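Local coordinates for protein arginine kinase (Anthopleura japonica, PDB 4RF7) that catalyses the reversible transfer of the ATP gamma-phosphate to L-arginine, giving phosphoarginine and ADP, at residues 131-136 with 234-239. Residues are numbered along the deposited sequence; the frame is centred on the assembly and turned at random.
Sequences RIRVAR and HLRIIS. With ARG (arginine), chain H.
Arg133 and Arg236 lie against each other on the face of the sheet that also carries Arg131 and Ile238, their guanidinium planes turned 47° apart. Arg133 CD sits over one face of the Arg236 guanidinium, 3.4 Å from its CZ, and Arg133 NH2 comes within 3.0 Å of Arg236 NH1, two donors that cannot bond. Arg236 reaches there on a chain extended from CG to NE, whereas Arg133 bends at chi2 (-135°), placing CD on that face, and at chi3 (100°), directing its guanidinium, whose NH1 bonds to Asn281 OD1 and Gly285 O. Ile238 CG1 meets Arg133 CG at 3.9 Å. The Arg131 guanidinium is sandwiched between Ile238 CG2 and the backbone N of a bound arginine, whose NE is 3.7 Å from Arg131 CD. Strands 127-136 and 235-242, which carry these side chains, run antiparallel as central neighbours in the sheet of the phosphagen kinase catalytic domain; Ile132 with Ser239, Val134 with Ile237 and Arg136 with Leu235 each exchange two backbone hydrogen bonds. Arg131, Arg133 and Arg236 belong to the predicted ATP site, so their convergence probably forms a cationic surface for nucleotide phosphates, whose negative charge would offset the crowding of guanidinium groups.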
loop_
_atom_site.group_PDB
_atom_site.type_symbol
_atom_site.label_atom_id
_atom_site.label_comp_id
_atom_site.label_asym_id
_atom_site.label_seq_id
_atom_site.Cartn_x
_atom_site.Cartn_y
_atom_site.Cartn_z
ATOM N N ARG A 131 4.162 -9.986 -4.337
ATOM C CA ARG A 131 3.293 -11.079 -3.914
ATOM C C ARG A 131 3.847 -12.428 -4.363
ATOM O O ARG A 131 4.256 -12.589 -5.519
ATOM C CB ARG A 131 1.890 -10.871 -4.489
ATOM C CG ARG A 131 0.872 -11.950 -4.131
ATOM C CD ARG A 131 -0.413 -11.731 -4.922
ATOM N NE ARG A 131 -1.502 -12.594 -4.476
ATOM C CZ ARG A 131 -1.796 -13.773 -5.016
ATOM N NH1 ARG A 131 -2.808 -14.483 -4.542
ATOM N NH2 ARG A 131 -1.081 -14.242 -6.032
ATOM N N ILE A 132 3.871 -13.394 -3.447
ATOM C CA ILE A 132 4.257 -14.757 -3.796
ATOM C C ILE A 132 3.251 -15.764 -3.246
ATOM O O ILE A 132 2.992 -15.810 -2.039
ATOM C CB ILE A 132 5.662 -15.126 -3.283
ATOM C CG1 ILE A 132 6.703 -14.117 -3.772
ATOM C CG2 ILE A 132 6.041 -16.527 -3.750
ATOM C CD1 ILE A 132 8.095 -14.340 -3.195
ATOM N N ARG A 133 2.692 -16.570 -4.143
ATOM C CA ARG A 133 1.708 -17.581 -3.782
ATOM C C ARG A 133 2.235 -18.965 -4.139
ATOM O O ARG A 133 2.892 -19.127 -5.166
ATOM C CB ARG A 133 0.411 -17.320 -4.547
ATOM C CG ARG A 133 -0.621 -18.433 -4.463
ATOM C CD ARG A 133 -1.198 -18.724 -5.836
ATOM N NE ARG A 133 -0.587 -19.892 -6.465
ATOM C CZ ARG A 133 -0.792 -20.261 -7.726
ATOM N NH1 ARG A 133 -0.192 -21.344 -8.206
ATOM N NH2 ARG A 133 -1.589 -19.551 -8.513
ATOM N N VAL A 134 1.965 -19.955 -3.289
ATOM C CA VAL A 134 2.197 -21.357 -3.646
ATOM C C VAL A 134 0.966 -22.208 -3.325
ATOM O O VAL A 134 0.227 -21.916 -2.382
ATOM C CB VAL A 134 3.443 -21.965 -2.945
ATOM C CG1 VAL A 134 4.728 -21.339 -3.474
ATOM C CG2 VAL A 134 3.346 -21.806 -1.431
ATOM N N ALA A 135 0.748 -23.250 -4.125
ATOM C CA ALA A 135 -0.305 -24.226 -3.859
ATOM C C ALA A 135 0.346 -25.519 -3.372
ATOM O O ALA A 135 1.358 -25.952 -3.929
ATOM C CB ALA A 135 -1.123 -24.483 -5.112
ATOM N N ARG A 136 -0.224 -26.127 -2.335
ATOM C CA ARG A 136 0.335 -27.348 -1.756
ATOM C C ARG A 136 -0.775 -28.301 -1.308
ATOM O O ARG A 136 -1.894 -27.871 -1.012
ATOM C CB ARG A 136 1.232 -27.010 -0.559
ATOM C CG ARG A 136 2.510 -26.234 -0.886
ATOM C CD ARG A 136 3.564 -27.113 -1.545
ATOM N NE ARG A 136 4.841 -26.415 -1.706
ATOM C CZ ARG A 136 5.179 -25.711 -2.783
ATOM N NH1 ARG A 136 4.338 -25.616 -3.807
ATOM N NH2 ARG A 136 6.360 -25.109 -2.842
ATOM N N HIS A 234 -5.605 -28.194 -1.009
ATOM C CA HIS A 234 -5.609 -28.222 0.448
ATOM C C HIS A 234 -5.144 -26.875 0.989
ATOM O O HIS A 234 -5.748 -26.313 1.904
ATOM C CB HIS A 234 -4.675 -29.311 0.980
ATOM C CG HIS A 234 -5.059 -30.700 0.563
ATOM N ND1 HIS A 234 -4.269 -31.792 0.840
ATOM C CD2 HIS A 234 -6.135 -31.165 -0.104
ATOM C CE1 HIS A 234 -4.845 -32.883 0.355
ATOM N NE2 HIS A 234 -5.984 -32.524 -0.223
ATOM N N LEU A 235 -4.068 -26.366 0.399
ATOM C CA LEU A 235 -3.444 -25.135 0.859
ATOM C C LEU A 235 -3.141 -24.195 -0.297
ATOM O O LEU A 235 -2.556 -24.601 -1.307
ATOM C CB LEU A 235 -2.146 -25.450 1.605
ATOM C CG LEU A 235 -2.282 -26.257 2.896
ATOM C CD1 LEU A 235 -0.962 -26.899 3.290
ATOM C CD2 LEU A 235 -2.775 -25.352 4.002
ATOM N N ARG A 236 -3.556 -22.941 -0.141
ATOM C CA ARG A 236 -3.096 -21.862 -1.000
ATOM C C ARG A 236 -2.435 -20.850 -0.073
ATOM O O ARG A 236 -3.110 -20.169 0.703
ATOM C CB ARG A 236 -4.262 -21.222 -1.752
ATOM C CG ARG A 236 -3.838 -20.227 -2.833
ATOM C CD ARG A 236 -5.051 -19.700 -3.586
ATOM N NE ARG A 236 -4.710 -19.055 -4.851
ATOM C CZ ARG A 236 -4.401 -19.710 -5.968
ATOM N NH1 ARG A 236 -4.116 -19.038 -7.075
ATOM N NH2 ARG A 236 -4.370 -21.038 -5.980
ATOM N N ILE A 237 -1.111 -20.770 -0.144
ATOM C CA ILE A 237 -0.338 -20.005 0.823
ATOM C C ILE A 237 0.276 -18.773 0.163
ATOM O O ILE A 237 1.016 -18.886 -0.817
ATOM C CB ILE A 237 0.759 -20.883 1.450
ATOM C CG1 ILE A 237 0.156 -22.210 1.925
ATOM C CG2 ILE A 237 1.447 -20.154 2.593
ATOM C CD1 ILE A 237 1.166 -23.201 2.475
ATOM N N ILE A 238 -0.039 -17.600 0.706
ATOM C CA ILE A 238 0.372 -16.338 0.099
ATOM C C ILE A 238 1.173 -15.469 1.067
ATOM O O ILE A 238 0.775 -15.274 2.219
ATOM C CB ILE A 238 -0.859 -15.548 -0.386
ATOM C CG1 ILE A 238 -1.711 -16.419 -1.317
ATOM C CG2 ILE A 238 -0.442 -14.248 -1.074
ATOM C CD1 ILE A 238 -3.190 -16.095 -1.287
ATOM N N SER A 239 2.307 -14.957 0.593
ATOM C CA SER A 239 3.056 -13.941 1.324
ATOM C C SER A 239 3.102 -12.708 0.430
ATOM O O SER A 239 3.488 -12.797 -0.740
ATOM C CB SER A 239 4.469 -14.426 1.657
ATOM O OG SER A 239 5.201 -13.430 2.352
HETATM N N ARG H . -5.214 -11.829 -6.695
HETATM C CA ARG H . -4.605 -10.636 -7.271
HETATM C C ARG H . -3.936 -10.961 -8.603
HETATM O O ARG H . -4.566 -10.920 -9.662
HETATM C CB ARG H . -3.584 -10.037 -6.300
HETATM C CG ARG H . -3.035 -8.683 -6.720
HETATM C CD ARG H . -1.871 -8.252 -5.845
HETATM N NE ARG H . -0.581 -8.433 -6.507
HETATM C CZ ARG H . 0.475 -7.655 -6.298
HETATM N NH1 ARG H . 0.388 -6.649 -5.447
HETATM N NH2 ARG H . 1.614 -7.879 -6.940
HETATM O OXT ARG H . -2.749 -11.283 -8.657
HETATM O O HOH W 1 -5.229 -16.707 -4.847
#